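Local coordinates for zinc phosphodiesterase ELAC protein 1 (Homo sapiens, PDB 3ZWF) that removes 2',3'-cyclic phosphates from tRNAs during ribosome-linked tRNA repair and shows some tRNA 3'-processing endonuclease activity, using two zinc ions, at residues 122-127 with 175-180; 6-11 with 349-354; 29-34 with 53-58; 242-247 with 266-271; 276-281 with 289-294. One frame throughout, in Å; residues are numbered along the deposited sequence.

Interactions 3 and 4 are parallel strand pairings within the two sheets of the metallo-beta-lactamase sandwich, their centres about 17 Å apart; the side chain of D34 in interaction 3 is about 7 Å from a zinc ion. Interaction 1 carries the zinc ligand H180 and touches interaction 5, where H180 CE1 lies 3.5 Å from H289 CE1; H289 in turn holds the phosphate at the metals. Interactions 1 and 4 reach the same sheet, with centres about 21 Å apart. Interaction 2 ties the start of the chain to its end, so the other four are nested inside the loop it closes; its nearest atoms are about 4 Å from those of interaction 3.

Interaction 1: residues 122-127 with 175-180. With ZN (zinc ion), chain E.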
# COMPACT_ATOMS: atom_id res chain seq x y z
N VAL A 122 -8.19 -15.28 16.84
CA VAL A 122 -7.05 -16.11 17.28
C VAL A 122 -7.08 -17.40 16.47
O VAL A 122 -8.00 -18.28 16.67
CB VAL A 122 -7.08 -16.44 18.81
CG1 VAL A 122 -5.93 -17.37 19.18
CG2 VAL A 122 -7.01 -15.15 19.61
N PRO A 123 -6.10 -17.57 15.58
CA PRO A 123 -6.05 -18.79 14.80
C PRO A 123 -5.57 -20.01 15.60
O PRO A 123 -5.05 -19.90 16.72
CB PRO A 123 -5.07 -18.45 13.71
CG PRO A 123 -4.16 -17.46 14.35
CD PRO A 123 -4.96 -16.68 15.29
N THR A 124 -5.76 -21.18 15.01
CA THR A 124 -5.22 -22.42 15.56
C THR A 124 -4.04 -22.85 14.69
O THR A 124 -3.98 -22.53 13.50
CB THR A 124 -6.26 -23.51 15.73
OG1 THR A 124 -6.78 -23.90 14.46
CG2 THR A 124 -7.38 -23.02 16.65
N ALA A 125 -3.13 -23.60 15.32
CA ALA A 125 -1.85 -23.99 14.70
C ALA A 125 -2.06 -24.91 13.48
O ALA A 125 -1.25 -24.91 12.55
CB ALA A 125 -0.97 -24.70 15.75
N ASP A 126 -3.17 -25.65 13.47
CA ASP A 126 -3.46 -26.58 12.36
C ASP A 126 -4.07 -25.90 11.11
O ASP A 126 -4.52 -26.56 10.21
CB ASP A 126 -4.30 -27.80 12.80
CG ASP A 126 -5.69 -27.43 13.33
OD1 ASP A 126 -5.97 -26.25 13.59
OD2 ASP A 126 -6.53 -28.34 13.51
N GLN A 127 -4.04 -24.57 11.08
CA GLN A 127 -4.47 -23.80 9.93
C GLN A 127 -3.33 -23.56 8.96
O GLN A 127 -3.53 -22.94 7.95
CB GLN A 127 -5.00 -22.44 10.36
CG GLN A 127 -6.37 -22.53 11.03
CD GLN A 127 -6.97 -21.16 11.27
OE1 GLN A 127 -6.97 -20.67 12.40
NE2 GLN A 127 -7.48 -20.51 10.20
N ALA A 175 -16.83 -16.02 11.50
CA ALA A 175 -15.64 -16.45 10.75
C ALA A 175 -15.42 -17.95 11.01
O ALA A 175 -15.87 -18.52 12.01
CB ALA A 175 -14.41 -15.66 11.13
N PHE A 176 -14.72 -18.57 10.08
CA PHE A 176 -14.31 -19.96 10.22
C PHE A 176 -12.90 -20.15 9.65
O PHE A 176 -12.40 -19.32 8.89
CB PHE A 176 -15.31 -20.92 9.56
CG PHE A 176 -15.64 -20.62 8.11
CD1 PHE A 176 -16.57 -19.66 7.76
CD2 PHE A 176 -14.98 -21.29 7.09
CE1 PHE A 176 -16.83 -19.38 6.45
CE2 PHE A 176 -15.26 -21.05 5.74
CZ PHE A 176 -16.19 -20.08 5.41
N ARG A 177 -12.29 -21.26 10.04
CA ARG A 177 -10.88 -21.50 9.79
C ARG A 177 -10.67 -22.17 8.44
O ARG A 177 -11.37 -23.16 8.09
CB ARG A 177 -10.26 -22.37 10.87
CG ARG A 177 -10.31 -21.75 12.27
CD ARG A 177 -9.84 -22.75 13.31
NE ARG A 177 -10.75 -23.87 13.38
CZ ARG A 177 -10.46 -25.07 13.86
NH1 ARG A 177 -9.26 -25.34 14.34
NH2 ARG A 177 -11.39 -26.02 13.85
N LEU A 178 -9.68 -21.62 7.74
CA LEU A 178 -9.15 -22.17 6.49
C LEU A 178 -7.70 -22.58 6.64
O LEU A 178 -7.04 -22.20 7.60
CB LEU A 178 -9.26 -21.13 5.35
CG LEU A 178 -10.64 -20.51 5.15
CD1 LEU A 178 -10.66 -19.50 4.00
CD2 LEU A 178 -11.67 -21.60 4.81
N PHE A 179 -7.23 -23.42 5.73
CA PHE A 179 -5.84 -23.87 5.70
C PHE A 179 -5.12 -23.11 4.59
O PHE A 179 -5.54 -23.14 3.44
CB PHE A 179 -5.73 -25.35 5.43
CG PHE A 179 -4.36 -25.88 5.68
CD1 PHE A 179 -3.38 -25.87 4.68
CD2 PHE A 179 -4.00 -26.35 6.96
CE1 PHE A 179 -2.08 -26.31 4.95
CE2 PHE A 179 -2.70 -26.82 7.23
CZ PHE A 179 -1.74 -26.78 6.21
N HIS A 180 -4.02 -22.45 4.95
CA HIS A 180 -3.23 -21.71 4.00
C HIS A 180 -1.76 -21.74 4.47
O HIS A 180 -1.44 -22.38 5.47
CB HIS A 180 -3.84 -20.31 3.86
CG HIS A 180 -3.21 -19.43 2.80
ND1 HIS A 180 -2.98 -19.83 1.50
CD2 HIS A 180 -2.82 -18.14 2.87
CE1 HIS A 180 -2.42 -18.83 0.83
NE2 HIS A 180 -2.32 -17.79 1.64
ZN ZN E . -2.13 -15.62 0.90
O HOH W 1 -1.99 -13.79 -0.03
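Q127 O takes the backbone N-H of H180 at 3.1 Å, fixing the residue that brings strand 171-179 of the metallo-beta-lactamase fold to its metal. H180 NE2 binds the zinc ion at 2.3 Å; H60, H62, D251, a water and a phosphate oxygen also bind it. On the other side of the same imidazole, ND1 is hydrogen-bonded to G288 O, a second-shell contact that together with the zinc bond probably fixes the rotation of the ring. One residue earlier, the ring of F179 carries Q127 O over one face, while D126 O lies at its edge, 3.3 Å from CD2. The extended side chain of Q127 runs over CB and CG of R177, its amide turned 72° from the guanidinium plane. In the plane of that amide, NE2 gives a hydrogen bond of 3.1 Å to a lone pair of L178 O. The other end of the amide, OE1, accepts T124 N at 2.9 Å, so the group is held by the strand at NE2 and by its own loop at OE1. Farther out, R177 NH1 donates edge-on to T124 OG1 at 2.9 Å. The hydroxyl is placed there by its torsion, between backbone N and carbonyl carbon (chi1 64°). It passes its own hydrogen on to D126 OD1 at 2.6 Å, and the carboxylate completes a long salt bridge, with D126 OD1 3.5 Å from R177 NH1.

Interaction 2: residues 6-11 with 349-354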
# COMPACT_ATOMS: atom_id res chain seq x y z
N LEU A 6 -13.27 -5.28 -6.25
CA LEU A 6 -12.31 -4.22 -6.47
C LEU A 6 -10.97 -4.74 -7.00
O LEU A 6 -10.32 -4.10 -7.84
CB LEU A 6 -12.12 -3.35 -5.23
CG LEU A 6 -13.39 -2.63 -4.77
CD1 LEU A 6 -13.26 -2.04 -3.40
CD2 LEU A 6 -13.87 -1.56 -5.78
N GLY A 7 -10.57 -5.90 -6.52
CA GLY A 7 -9.37 -6.56 -6.96
C GLY A 7 -9.53 -8.06 -6.93
O GLY A 7 -9.97 -8.67 -5.90
N THR A 8 -9.16 -8.64 -8.05
CA THR A 8 -9.42 -10.05 -8.37
C THR A 8 -8.12 -10.81 -8.65
O THR A 8 -8.16 -11.94 -9.09
CB THR A 8 -10.37 -10.16 -9.53
OG1 THR A 8 -9.83 -9.55 -10.74
CG2 THR A 8 -11.73 -9.46 -9.18
N GLY A 9 -6.97 -10.17 -8.43
CA GLY A 9 -5.73 -10.86 -8.68
C GLY A 9 -5.09 -11.49 -7.46
O GLY A 9 -5.31 -11.06 -6.30
N ALA A 10 -4.23 -12.45 -7.75
CA ALA A 10 -3.41 -13.15 -6.73
C ALA A 10 -2.09 -12.48 -6.46
O ALA A 10 -1.46 -11.98 -7.38
CB ALA A 10 -3.12 -14.56 -7.16
N ALA A 11 -1.70 -12.49 -5.19
CA ALA A 11 -0.34 -12.21 -4.70
C ALA A 11 0.16 -10.76 -4.73
O ALA A 11 0.96 -10.38 -3.87
CB ALA A 11 0.67 -13.17 -5.35
N ALA A 349 -14.72 -13.69 -11.50
CA ALA A 349 -14.64 -12.30 -11.07
C ALA A 349 -13.69 -11.50 -11.97
O ALA A 349 -12.65 -12.00 -12.41
CB ALA A 349 -14.19 -12.19 -9.59
N GLU A 350 -14.10 -10.28 -12.26
CA GLU A 350 -13.23 -9.26 -12.85
C GLU A 350 -13.32 -8.01 -11.99
O GLU A 350 -14.34 -7.78 -11.35
CB GLU A 350 -13.64 -8.93 -14.29
CG GLU A 350 -13.59 -10.13 -15.18
CD GLU A 350 -14.15 -9.88 -16.58
OE1 GLU A 350 -14.61 -8.76 -16.89
OE2 GLU A 350 -14.12 -10.84 -17.36
N ASP A 351 -12.26 -7.17 -12.00
CA ASP A 351 -12.35 -5.92 -11.28
C ASP A 351 -13.55 -5.12 -11.79
O ASP A 351 -13.81 -5.02 -13.02
CB ASP A 351 -11.08 -5.05 -11.44
CG ASP A 351 -9.84 -5.69 -10.87
OD1 ASP A 351 -9.87 -6.84 -10.34
OD2 ASP A 351 -8.79 -4.96 -10.85
N PHE A 352 -14.27 -4.56 -10.82
CA PHE A 352 -15.43 -3.65 -10.97
C PHE A 352 -16.73 -4.36 -11.30
O PHE A 352 -17.78 -3.72 -11.47
CB PHE A 352 -15.12 -2.50 -11.92
CG PHE A 352 -13.90 -1.76 -11.54
CD1 PHE A 352 -13.90 -1.01 -10.40
CD2 PHE A 352 -12.74 -1.83 -12.30
CE1 PHE A 352 -12.74 -0.34 -9.97
CE2 PHE A 352 -11.59 -1.17 -11.90
CZ PHE A 352 -11.60 -0.42 -10.74
N MET A 353 -16.66 -5.69 -11.35
CA MET A 353 -17.86 -6.50 -11.50
C MET A 353 -18.76 -6.28 -10.27
O MET A 353 -18.29 -6.25 -9.13
CB MET A 353 -17.51 -7.98 -11.64
CG MET A 353 -18.70 -8.92 -11.83
SD MET A 353 -18.20 -10.64 -11.85
CE MET A 353 -17.79 -10.81 -13.57
N VAL A 354 -20.06 -6.08 -10.54
CA VAL A 354 -21.04 -5.99 -9.49
C VAL A 354 -22.04 -7.10 -9.67
O VAL A 354 -22.57 -7.26 -10.74
CB VAL A 354 -21.80 -4.65 -9.55
CG1 VAL A 354 -22.79 -4.56 -8.38
CG2 VAL A 354 -20.83 -3.47 -9.48
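L6 meets D351 where the chain leaves strand 2-5 through a classic beta bulge, L6 and G7 both facing A21. L6 O, which is hydrogen-bonded to Q42 NE2, lies 3.5 Å from D351 CG. G7 follows with its CA 3.4 Å from D351 OD1. T8 then makes the main polar contact: OG1 donates to D351 OD1 at 2.7 Å, approaching on the anti side but 32° out of the carboxylate plane. With chi1 at 62° the hydroxyl faces the aspartate while CG2 swings beside the backbone N, packing 3.7 Å from A349 CB. R17 NH1 binds both T8 OG1 and A349 O, and G18 N donates to D351 OD2, so both carboxylate oxygens are held. The contact thus joins the first loop of the chain to the link between strand 345-348 of one sheet and strand 354-356 of the other. That link is a type II turn, closed by M353 N donating to E350 O at 3.1 Å.

Interaction 3: residues 29-34 with 53-58; sequences ECWLFD and ITKIFI
W31 CB packs 3.8 Å from F57 CE1, and CG begins an indole that lies alongside K55, both side chains pointing the same way. CD1 passes 3.5 Å from T54 OG1, which sits at the ring edge. NE1 donates in the plane of the indole to E29 OE2 at 2.9 Å, meeting the carboxylate from above; T54 OG1 donates to that same oxygen from the opposite face. Over the five-membered ring, K55 CD makes a CH-pi contact, 3.9 Å from the centroid, and CZ2 of the six-membered ring meets K55 CE. The ammonium continues to a salt bridge with E90. These residues belong to parallel neighbours of a beta-alpha-beta unit, strand 29-33, helix 39-45 and strand 53-57. A beta bulge between C30 and W31 shifts the register by one, and K55 N is buried there with no partner. Beyond it the backbone bonds are regular, L32 O accepting F57 N at 2.8 Å. F33 and F57 form an offset stack, centroids 4.6 Å apart and planes at 9°, next to W31 in one aromatic cluster. At the end of the pairing D34 N bonds to F57 O, while D34 OD2 is hydrogen-bonded to T59 OG1 and to ND1 of the zinc ligand H65.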
# COMPACT_ATOMS: atom_id res chain seq x y z
N GLU A 29 -24.85 0.98 3.30
CA GLU A 29 -23.77 0.55 4.21
C GLU A 29 -22.83 -0.45 3.53
O GLU A 29 -23.29 -1.50 3.05
CB GLU A 29 -24.34 -0.06 5.50
CG GLU A 29 -23.29 -0.74 6.38
CD GLU A 29 -23.70 -0.91 7.84
OE1 GLU A 29 -24.84 -0.52 8.18
OE2 GLU A 29 -22.89 -1.44 8.63
N CYS A 30 -21.52 -0.11 3.49
CA CYS A 30 -20.48 -0.90 2.83
C CYS A 30 -19.60 -1.64 3.82
O CYS A 30 -19.05 -1.04 4.75
CB CYS A 30 -19.58 -0.04 1.89
SG CYS A 30 -20.41 0.60 0.47
N TRP A 31 -19.44 -2.94 3.59
CA TRP A 31 -18.45 -3.76 4.29
C TRP A 31 -17.35 -4.23 3.32
O TRP A 31 -17.63 -4.82 2.27
CB TRP A 31 -19.05 -5.00 4.97
CG TRP A 31 -20.09 -4.73 5.98
CD1 TRP A 31 -20.41 -3.54 6.56
CD2 TRP A 31 -20.94 -5.72 6.59
NE1 TRP A 31 -21.43 -3.71 7.47
CE2 TRP A 31 -21.79 -5.04 7.49
CE3 TRP A 31 -21.08 -7.09 6.43
CZ2 TRP A 31 -22.75 -5.70 8.24
CZ3 TRP A 31 -22.06 -7.76 7.16
CH2 TRP A 31 -22.88 -7.05 8.05
N LEU A 32 -16.11 -3.95 3.68
CA LEU A 32 -14.97 -4.34 2.86
C LEU A 32 -14.33 -5.64 3.36
O LEU A 32 -14.01 -5.79 4.53
CB LEU A 32 -13.93 -3.21 2.87
CG LEU A 32 -12.60 -3.44 2.13
CD1 LEU A 32 -12.80 -3.59 0.64
CD2 LEU A 32 -11.64 -2.27 2.43
N PHE A 33 -14.12 -6.55 2.43
CA PHE A 33 -13.48 -7.83 2.68
C PHE A 33 -12.15 -7.82 1.94
O PHE A 33 -12.11 -7.84 0.70
CB PHE A 33 -14.37 -9.00 2.22
CG PHE A 33 -15.58 -9.18 3.05
CD1 PHE A 33 -16.72 -8.42 2.83
CD2 PHE A 33 -15.59 -10.09 4.12
CE1 PHE A 33 -17.88 -8.58 3.65
CE2 PHE A 33 -16.70 -10.22 4.94
CZ PHE A 33 -17.85 -9.47 4.70
N ASP A 34 -11.09 -7.76 2.75
CA ASP A 34 -9.69 -7.61 2.32
C ASP A 34 -9.38 -6.23 1.74
O ASP A 34 -10.26 -5.48 1.31
CB ASP A 34 -9.22 -8.76 1.42
CG ASP A 34 -9.01 -10.10 2.23
OD1 ASP A 34 -8.89 -10.01 3.43
OD2 ASP A 34 -8.92 -11.18 1.63
N ILE A 53 -17.88 3.13 4.16
CA ILE A 53 -17.40 1.85 4.71
C ILE A 53 -17.53 1.88 6.22
O ILE A 53 -16.97 2.76 6.86
CB ILE A 53 -15.94 1.56 4.30
CG1 ILE A 53 -15.84 1.27 2.79
CG2 ILE A 53 -15.39 0.40 5.15
CD1 ILE A 53 -14.40 1.21 2.23
N THR A 54 -18.27 0.93 6.79
CA THR A 54 -18.46 0.86 8.25
C THR A 54 -17.74 -0.32 8.94
O THR A 54 -17.52 -0.31 10.16
CB THR A 54 -19.93 0.78 8.61
OG1 THR A 54 -20.50 -0.35 7.95
CG2 THR A 54 -20.67 2.02 8.15
N LYS A 55 -17.41 -1.32 8.14
CA LYS A 55 -16.71 -2.50 8.63
C LYS A 55 -15.73 -3.01 7.60
O LYS A 55 -15.97 -2.92 6.41
CB LYS A 55 -17.70 -3.63 8.99
CG LYS A 55 -18.78 -3.24 10.00
CD LYS A 55 -19.63 -4.42 10.46
CE LYS A 55 -20.90 -3.95 11.18
NZ LYS A 55 -20.56 -3.20 12.39
N ILE A 56 -14.64 -3.57 8.11
CA ILE A 56 -13.59 -4.16 7.32
C ILE A 56 -13.20 -5.51 7.90
O ILE A 56 -13.01 -5.64 9.12
CB ILE A 56 -12.33 -3.19 7.26
CG1 ILE A 56 -12.78 -1.84 6.68
CG2 ILE A 56 -11.22 -3.78 6.42
CD1 ILE A 56 -11.74 -0.74 6.73
N PHE A 57 -13.11 -6.50 7.04
CA PHE A 57 -12.80 -7.86 7.41
C PHE A 57 -11.56 -8.31 6.64
O PHE A 57 -11.57 -8.33 5.42
CB PHE A 57 -13.99 -8.81 7.09
CG PHE A 57 -15.31 -8.40 7.71
CD1 PHE A 57 -16.12 -7.44 7.14
CD2 PHE A 57 -15.73 -9.01 8.89
CE1 PHE A 57 -17.30 -7.05 7.71
CE2 PHE A 57 -16.92 -8.63 9.47
CZ PHE A 57 -17.73 -7.67 8.88
N ILE A 58 -10.54 -8.76 7.37
CA ILE A 58 -9.28 -9.22 6.74
C ILE A 58 -9.09 -10.71 6.92
O ILE A 58 -9.15 -11.22 8.06
CB ILE A 58 -8.04 -8.47 7.36
CG1 ILE A 58 -8.17 -6.95 7.20
CG2 ILE A 58 -6.74 -8.98 6.74
CD1 ILE A 58 -8.28 -6.42 5.74

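Interaction 4: residues 242-247 with 266-271; sequences VGRKIC and EADLLI
D268 CG lies beside its own backbone N (chi1 -65°), a turn that carries OD2 across to K245 N, where its anti lone pair accepts a hydrogen bond of 2.8 Å. I246 is folded by both of its torsions (chi1 -53°, chi2 -66°), which lays CD1 3.7 Å from L269 CB. The two segments lead into parallel strands 245-249 and 269-273, adjacent in one sheet of the metallo-beta-lactamase sandwich. Where the pairing opens, K245 O is shared by two N-H groups: D268 N lies in its carbonyl plane at 2.8 Å, and L269 N adds a weak bond of 3.3 Å. The N-H and C=O of K245 are thus both bound by residues of 266-271. Regular strand pairing takes over with C247 N to L269 O at 2.9 Å and continues with I271 N to C247 O. On the face with I246 and L269, L269 packs on V3 of strand 2-5 and I246 on I357. On the other face, C247 CB packs against L270 CD1 at 3.9 Å. The aliphatic part of K245 runs over A267, and its NZ ends on the carbonyl oxygens of F265 and L263. A267 CB also meets the cysteine sulfur, lying 4.1 Å from C247 SG.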
# COMPACT_ATOMS: atom_id res chain seq x y z
N VAL A 242 -31.49 -17.37 7.23
CA VAL A 242 -32.92 -17.18 6.94
C VAL A 242 -33.08 -16.39 5.63
O VAL A 242 -33.65 -16.87 4.64
CB VAL A 242 -33.61 -16.42 8.09
N GLY A 243 -32.57 -15.17 5.65
CA GLY A 243 -32.55 -14.33 4.48
C GLY A 243 -31.39 -14.76 3.60
O GLY A 243 -31.07 -15.95 3.50
N ARG A 244 -30.72 -13.78 3.02
CA ARG A 244 -29.62 -14.07 2.13
C ARG A 244 -28.38 -14.46 2.93
O ARG A 244 -28.19 -14.02 4.06
CB ARG A 244 -29.34 -12.88 1.21
CG ARG A 244 -30.48 -12.63 0.21
CD ARG A 244 -30.36 -11.27 -0.48
NE ARG A 244 -30.90 -10.22 0.38
CZ ARG A 244 -31.34 -9.02 -0.02
NH1 ARG A 244 -31.33 -8.68 -1.30
NH2 ARG A 244 -31.79 -8.16 0.87
N LYS A 245 -27.55 -15.31 2.33
CA LYS A 245 -26.28 -15.77 2.92
C LYS A 245 -25.17 -15.58 1.89
O LYS A 245 -25.22 -16.12 0.78
CB LYS A 245 -26.35 -17.24 3.35
CG LYS A 245 -25.00 -17.80 3.80
CD LYS A 245 -25.06 -19.29 4.14
CE LYS A 245 -25.76 -19.60 5.43
NZ LYS A 245 -25.67 -21.07 5.78
N ILE A 246 -24.17 -14.80 2.29
CA ILE A 246 -22.98 -14.54 1.49
C ILE A 246 -21.75 -15.04 2.26
O ILE A 246 -21.56 -14.68 3.41
CB ILE A 246 -22.75 -13.05 1.29
CG1 ILE A 246 -24.02 -12.39 0.74
CG2 ILE A 246 -21.59 -12.84 0.32
CD1 ILE A 246 -24.39 -12.81 -0.61
N CYS A 247 -20.97 -15.90 1.62
CA CYS A 247 -19.75 -16.45 2.21
C CYS A 247 -18.55 -16.07 1.33
O CYS A 247 -18.56 -16.25 0.13
CB CYS A 247 -19.82 -17.95 2.31
SG CYS A 247 -21.13 -18.44 3.47
N GLU A 266 -25.90 -23.80 1.68
CA GLU A 266 -26.88 -23.09 0.83
C GLU A 266 -26.59 -21.58 0.69
O GLU A 266 -27.51 -20.77 0.52
CB GLU A 266 -28.32 -23.36 1.28
CG GLU A 266 -28.71 -24.81 1.06
CD GLU A 266 -30.18 -25.08 1.33
OE1 GLU A 266 -30.79 -24.39 2.17
OE2 GLU A 266 -30.71 -26.01 0.68
N ALA A 267 -25.31 -21.22 0.72
CA ALA A 267 -24.90 -19.85 0.41
C ALA A 267 -25.52 -19.39 -0.90
O ALA A 267 -25.47 -20.09 -1.93
CB ALA A 267 -23.38 -19.72 0.34
N ASP A 268 -26.08 -18.18 -0.87
CA ASP A 268 -26.60 -17.53 -2.07
C ASP A 268 -25.49 -17.09 -2.99
O ASP A 268 -25.64 -17.11 -4.21
CB ASP A 268 -27.49 -16.37 -1.69
CG ASP A 268 -28.71 -16.84 -0.96
OD1 ASP A 268 -29.57 -17.46 -1.61
OD2 ASP A 268 -28.78 -16.66 0.26
N LEU A 269 -24.38 -16.68 -2.38
CA LEU A 269 -23.16 -16.39 -3.10
C LEU A 269 -21.98 -16.92 -2.28
O LEU A 269 -21.88 -16.65 -1.08
CB LEU A 269 -23.06 -14.90 -3.34
CG LEU A 269 -22.04 -14.52 -4.42
CD1 LEU A 269 -22.65 -14.84 -5.77
CD2 LEU A 269 -21.58 -13.07 -4.34
N LEU A 270 -21.13 -17.68 -2.93
CA LEU A 270 -19.90 -18.19 -2.35
C LEU A 270 -18.71 -17.66 -3.18
O LEU A 270 -18.63 -17.95 -4.36
CB LEU A 270 -19.88 -19.71 -2.33
CG LEU A 270 -18.59 -20.42 -1.94
CD1 LEU A 270 -18.16 -20.01 -0.56
CD2 LEU A 270 -18.85 -21.93 -1.97
N ILE A 271 -17.84 -16.88 -2.54
CA ILE A 271 -16.62 -16.30 -3.18
C ILE A 271 -15.40 -17.10 -2.72
O ILE A 271 -15.15 -17.26 -1.51
CB ILE A 271 -16.44 -14.85 -2.85
CG1 ILE A 271 -17.68 -14.05 -3.25
CG2 ILE A 271 -15.08 -14.30 -3.49
CD1 ILE A 271 -17.53 -12.58 -2.92

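Interaction 5: residues 276-281 with 289-294; sequences LDDAQM and HSTPQM. With PO4 (phosphate ion), chain F.
L276 O sits against the backbone of the facing segment, 3.2 Å from T291 CA in a CA-H...O contact, and P292 CD closes on the same oxygen. D278 makes both hydrogen bonds of the contact through OD1. This atom receives T291 OG1 at 2.7 Å on its anti lone pair and Q293 N at 2.8 Å on its syn lone pair, the latter bond nearly straight (165°). T291 is the N-cap of helix 292-301, its hydroxyl turned to the carboxylate (chi1 68°); D278 also takes up the N-H of Q293 in the first helical turn, and the helix N-terminus would probably stabilise its negative charge. M281 opens the preceding helix, 281-286, and crosses T291 with CE 3.4 Å from OG1. Its CG packs on the sulfur of M294, 3.9 Å from SD. At the other end of 289-294, H289 reaches into the zinc site: ND1 is hydrogen-bonded to E273, and NE2 donates to phosphate O4 at 2.6 Å, an ion also held by R181.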
# COMPACT_ATOMS: atom_id res chain seq x y z
N LEU A 276 -4.68 -20.99 -9.46
CA LEU A 276 -4.08 -21.66 -10.60
C LEU A 276 -5.10 -22.59 -11.22
O LEU A 276 -6.09 -22.96 -10.59
CB LEU A 276 -2.87 -22.49 -10.17
CG LEU A 276 -1.69 -21.73 -9.61
CD1 LEU A 276 -0.57 -22.69 -9.24
CD2 LEU A 276 -1.25 -20.75 -10.70
N ASP A 277 -4.83 -22.98 -12.45
CA ASP A 277 -5.70 -23.91 -13.16
C ASP A 277 -5.48 -25.33 -12.63
O ASP A 277 -4.50 -25.62 -11.92
CB ASP A 277 -5.46 -23.87 -14.66
CG ASP A 277 -4.03 -24.17 -15.01
OD1 ASP A 277 -3.18 -23.28 -14.82
OD2 ASP A 277 -3.75 -25.31 -15.41
N ASP A 278 -6.40 -26.21 -12.94
CA ASP A 278 -6.41 -27.56 -12.35
C ASP A 278 -5.16 -28.38 -12.67
O ASP A 278 -4.75 -29.21 -11.88
CB ASP A 278 -7.63 -28.37 -12.81
CG ASP A 278 -8.93 -27.85 -12.26
OD1 ASP A 278 -8.96 -27.31 -11.16
OD2 ASP A 278 -9.96 -27.99 -12.94
N ALA A 279 -4.58 -28.17 -13.84
CA ALA A 279 -3.35 -28.86 -14.22
C ALA A 279 -2.18 -28.53 -13.26
O ALA A 279 -1.22 -29.28 -13.16
CB ALA A 279 -2.98 -28.52 -15.65
N GLN A 280 -2.28 -27.41 -12.56
CA GLN A 280 -1.25 -27.01 -11.55
C GLN A 280 -1.70 -27.20 -10.11
O GLN A 280 -1.25 -26.48 -9.20
CB GLN A 280 -0.84 -25.56 -11.77
CG GLN A 280 -0.39 -25.25 -13.19
CD GLN A 280 0.29 -23.89 -13.31
OE1 GLN A 280 -0.25 -22.95 -13.87
NE2 GLN A 280 1.46 -23.81 -12.76
N MET A 281 -2.54 -28.20 -9.89
CA MET A 281 -3.10 -28.47 -8.57
C MET A 281 -2.01 -28.72 -7.53
O MET A 281 -2.11 -28.23 -6.42
CB MET A 281 -4.06 -29.65 -8.59
CG MET A 281 -4.87 -29.78 -7.31
SD MET A 281 -6.15 -31.05 -7.40
CE MET A 281 -7.28 -30.35 -8.62
N HIS A 289 -3.09 -22.83 -1.92
CA HIS A 289 -4.07 -22.31 -2.85
C HIS A 289 -4.99 -23.43 -3.39
O HIS A 289 -4.75 -24.61 -3.15
CB HIS A 289 -3.39 -21.55 -4.00
CG HIS A 289 -2.82 -20.22 -3.58
ND1 HIS A 289 -3.54 -19.30 -2.87
CD2 HIS A 289 -1.60 -19.66 -3.79
CE1 HIS A 289 -2.79 -18.23 -2.63
NE2 HIS A 289 -1.59 -18.44 -3.16
N SER A 290 -5.99 -22.98 -4.13
CA SER A 290 -6.99 -23.85 -4.78
C SER A 290 -7.01 -23.66 -6.29
O SER A 290 -6.57 -22.64 -6.86
CB SER A 290 -8.37 -23.53 -4.22
OG SER A 290 -8.46 -23.90 -2.87
N THR A 291 -7.57 -24.66 -6.94
CA THR A 291 -7.81 -24.60 -8.38
C THR A 291 -9.34 -24.62 -8.61
O THR A 291 -10.12 -24.79 -7.65
CB THR A 291 -7.16 -25.78 -9.09
OG1 THR A 291 -7.84 -26.98 -8.72
CG2 THR A 291 -5.66 -25.88 -8.75
N PRO A 292 -9.80 -24.42 -9.86
CA PRO A 292 -11.25 -24.35 -10.01
C PRO A 292 -11.99 -25.64 -9.60
O PRO A 292 -13.08 -25.54 -9.05
CB PRO A 292 -11.42 -24.10 -11.50
CG PRO A 292 -10.21 -23.28 -11.86
CD PRO A 292 -9.11 -23.92 -11.08
N GLN A 293 -11.39 -26.79 -9.86
CA GLN A 293 -12.05 -28.05 -9.46
C GLN A 293 -12.17 -28.15 -7.94
O GLN A 293 -13.14 -28.67 -7.41
CB GLN A 293 -11.33 -29.26 -10.03
CG GLN A 293 -12.11 -30.59 -9.79
CD GLN A 293 -13.59 -30.61 -10.23
OE1 GLN A 293 -14.51 -30.78 -9.37
NE2 GLN A 293 -13.83 -30.50 -11.54
N MET A 294 -11.19 -27.62 -7.21
CA MET A 294 -11.23 -27.70 -5.74
C MET A 294 -12.33 -26.79 -5.20
O MET A 294 -13.12 -27.18 -4.30
CB MET A 294 -9.88 -27.31 -5.11
CG MET A 294 -8.76 -28.26 -5.46
SD MET A 294 -7.13 -27.59 -5.08
CE MET A 294 -7.30 -27.24 -3.30
P PO4 F . -0.61 -15.50 -2.10
O1 PO4 F . -0.98 -16.30 -0.83
O2 PO4 F . 0.49 -14.43 -1.57
O3 PO4 F . -1.74 -14.66 -2.56
O4 PO4 F . 0.06 -16.44 -3.03